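Local coordinates for protein putative cytochrome P450 120 (Synechocystis sp., PDB 2VE3) that is a heme-dependent cytochrome P450 that binds retinoic acid and probably acts as a monooxygenase, at residues E365-T368 and S372-H375. Residues are numbered along the deposited sequence; the frame is centred on the assembly and turned at random.
Sequences ERFT and SATH
Arg-366 O accepts the backbone N-H of Ala-373 at 3.1 Å from Ala-373 N, the one direct hydrogen bond between 365-368 and 372-375. With an N-H...O angle of 142° it is noticeably bent. The methyl of Ala-373 follows its amide inward, its CB 3.9 Å from Arg-366 CB, and covers one face of the Phe-367 ring. Ala-373 CB lies 4.0 Å from the centroid of that Phe-367 ring, 21° off its normal, a CH-pi contact displaced toward Phe-367 CE1. Phe-367 chi1 of -61° sets CG opposite its carbonyl carbon, bringing the ring back to Ala-373 although its CB points away. At the other end, Thr-374 CG2 rests 3.4 Å from Thr-368 O, while Thr-374 OG1 hydrogen-bonds to Gly-371 O. A water bridges the side chains, 2.7 Å from Ser-372 OG and accepting a longer bond, 3.3 Å, from Arg-366 NH1 in the guanidinium plane. The extended Arg-366 chain carries that group away to carbonyls of Pro-357, Asp-358 and Lys-361. Its NE salt-bridges Glu-310 OE2, with Arg-313 close by: the Glu-Arg-Arg triad of the ExxR and PERF motifs, a hallmark of the P450 fold. The contact closes a surface loop between helices 346-349 and 394-411, tied to helix 302-314 by Glu-310, by Gln-306 OE1 hydrogen-bonding Thr-368 OG1, and by Phe-367 packing on Gln-306 and Gln-309.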
ATOM      1  N   GLU A 365      10.833  12.963 -15.083  1.00 21.51           N
ATOM      2  CA  GLU A 365      12.184  12.969 -15.659  1.00 22.19           C
ATOM      3  C   GLU A 365      13.279  12.541 -14.684  1.00 22.53           C
ATOM      4  O   GLU A 365      14.417  12.406 -15.085  1.00 23.45           O
ATOM      5  CB  GLU A 365      12.548  14.353 -16.233  1.00 22.02           C
ATOM      6  CG  GLU A 365      11.573  14.906 -17.257  1.00 22.55           C
ATOM      7  CD  GLU A 365      11.501  14.069 -18.516  1.00 23.95           C
ATOM      8  OE1 GLU A 365      12.562  13.766 -19.098  1.00 26.29           O
ATOM      9  OE2 GLU A 365      10.385  13.713 -18.931  1.00 23.30           O
ATOM     10  N   ARG A 366      12.947  12.355 -13.405  1.00 23.13           N
ATOM     11  CA  ARG A 366      13.904  11.828 -12.439  1.00 23.11           C
ATOM     12  C   ARG A 366      14.191  10.359 -12.745  1.00 23.87           C
ATOM     13  O   ARG A 366      15.266   9.851 -12.427  1.00 24.14           O
ATOM     14  CB  ARG A 366      13.389  11.958 -10.994  1.00 23.18           C
ATOM     15  CG  ARG A 366      12.947  13.341 -10.531  1.00 21.81           C
ATOM     16  CD  ARG A 366      12.294  13.229  -9.131  1.00 22.70           C
ATOM     17  NE  ARG A 366      11.584  14.434  -8.686  1.00 20.17           N
ATOM     18  CZ  ARG A 366      12.149  15.479  -8.087  1.00 21.00           C
ATOM     19  NH1 ARG A 366      13.457  15.509  -7.882  1.00 20.74           N
ATOM     20  NH2 ARG A 366      11.410  16.519  -7.713  1.00 20.53           N
ATOM     21  N   PHE A 367      13.226   9.681 -13.361  1.00 24.44           N
ATOM     22  CA  PHE A 367      13.332   8.242 -13.623  1.00 25.84           C
ATOM     23  C   PHE A 367      13.699   7.907 -15.085  1.00 26.95           C
ATOM     24  O   PHE A 367      13.799   6.729 -15.460  1.00 27.31           O
ATOM     25  CB  PHE A 367      12.067   7.511 -13.123  1.00 24.98           C
ATOM     26  CG  PHE A 367      11.852   7.670 -11.641  1.00 24.93           C
ATOM     27  CD1 PHE A 367      12.474   6.803 -10.741  1.00 24.26           C
ATOM     28  CD2 PHE A 367      11.104   8.735 -11.143  1.00 24.08           C
ATOM     29  CE1 PHE A 367      12.329   6.967  -9.382  1.00 23.50           C
ATOM     30  CE2 PHE A 367      10.954   8.907  -9.784  1.00 23.97           C
ATOM     31  CZ  PHE A 367      11.576   8.012  -8.897  1.00 23.06           C
ATOM     32  N   THR A 368      13.892   8.961 -15.880  1.00 28.49           N
ATOM     33  CA  THR A 368      14.439   8.885 -17.244  1.00 30.32           C
ATOM     34  C   THR A 368      15.855   8.361 -17.118  1.00 31.64           C
ATOM     35  O   THR A 368      16.581   8.831 -16.246  1.00 32.19           O
ATOM     36  CB  THR A 368      14.485  10.304 -17.902  1.00 29.97           C
ATOM     37  OG1 THR A 368      13.158  10.748 -18.182  1.00 30.61           O
ATOM     38  CG2 THR A 368      15.290  10.324 -19.213  1.00 30.00           C
ATOM     39  N   SER A 372      18.228  12.138 -12.259  1.00 36.60           N
ATOM     40  CA  SER A 372      18.743  12.232 -10.893  1.00 36.83           C
ATOM     41  C   SER A 372      18.512  10.986 -10.022  1.00 37.18           C
ATOM     42  O   SER A 372      19.366  10.633  -9.198  1.00 37.50           O
ATOM     43  CB  SER A 372      18.187  13.486 -10.207  1.00 36.49           C
ATOM     44  OG  SER A 372      16.791  13.613 -10.421  1.00 35.64           O
ATOM     45  N   ALA A 373      17.374  10.327 -10.221  1.00 37.49           N
ATOM     46  CA  ALA A 373      16.969   9.197  -9.389  1.00 38.33           C
ATOM     47  C   ALA A 373      17.611   7.862  -9.779  1.00 38.88           C
ATOM     48  O   ALA A 373      17.574   6.903  -9.000  1.00 38.93           O
ATOM     49  CB  ALA A 373      15.443   9.075  -9.374  1.00 38.37           C
ATOM     50  N   THR A 374      18.206   7.811 -10.972  1.00 39.36           N
ATOM     51  CA  THR A 374      18.805   6.586 -11.517  1.00 39.57           C
ATOM     52  C   THR A 374      20.187   6.271 -10.942  1.00 39.47           C
ATOM     53  O   THR A 374      20.530   5.103 -10.735  1.00 40.23           O
ATOM     54  CB  THR A 374      18.946   6.662 -13.038  1.00 39.67           C
ATOM     55  OG1 THR A 374      19.794   7.767 -13.362  1.00 39.98           O
ATOM     56  CG2 THR A 374      17.575   6.843 -13.705  1.00 40.01           C
ATOM     57  N   HIS A 375      21.001   7.294 -10.713  1.00 38.98           N
ATOM     58  CA  HIS A 375      22.266   7.058 -10.030  1.00 38.52           C
ATOM     59  C   HIS A 375      22.291   7.586  -8.594  1.00 37.49           C
ATOM     60  O   HIS A 375      23.343   7.972  -8.092  1.00 37.91           O
ATOM     61  CB  HIS A 375      23.505   7.486 -10.862  1.00 39.30           C
ATOM     62  CG  HIS A 375      23.270   8.634 -11.799  1.00 39.96           C
ATOM     63  ND1 HIS A 375      23.269   8.484 -13.173  1.00 40.47           N
ATOM     64  CD2 HIS A 375      23.056   9.953 -11.564  1.00 40.54           C
ATOM     65  CE1 HIS A 375      23.048   9.657 -13.741  1.00 41.06           C
ATOM     66  NE2 HIS A 375      22.912  10.565 -12.787  1.00 41.25           N
TER
HETATM   67  O   HOH W   1      15.509  12.958  -8.090  1.00 22.35           O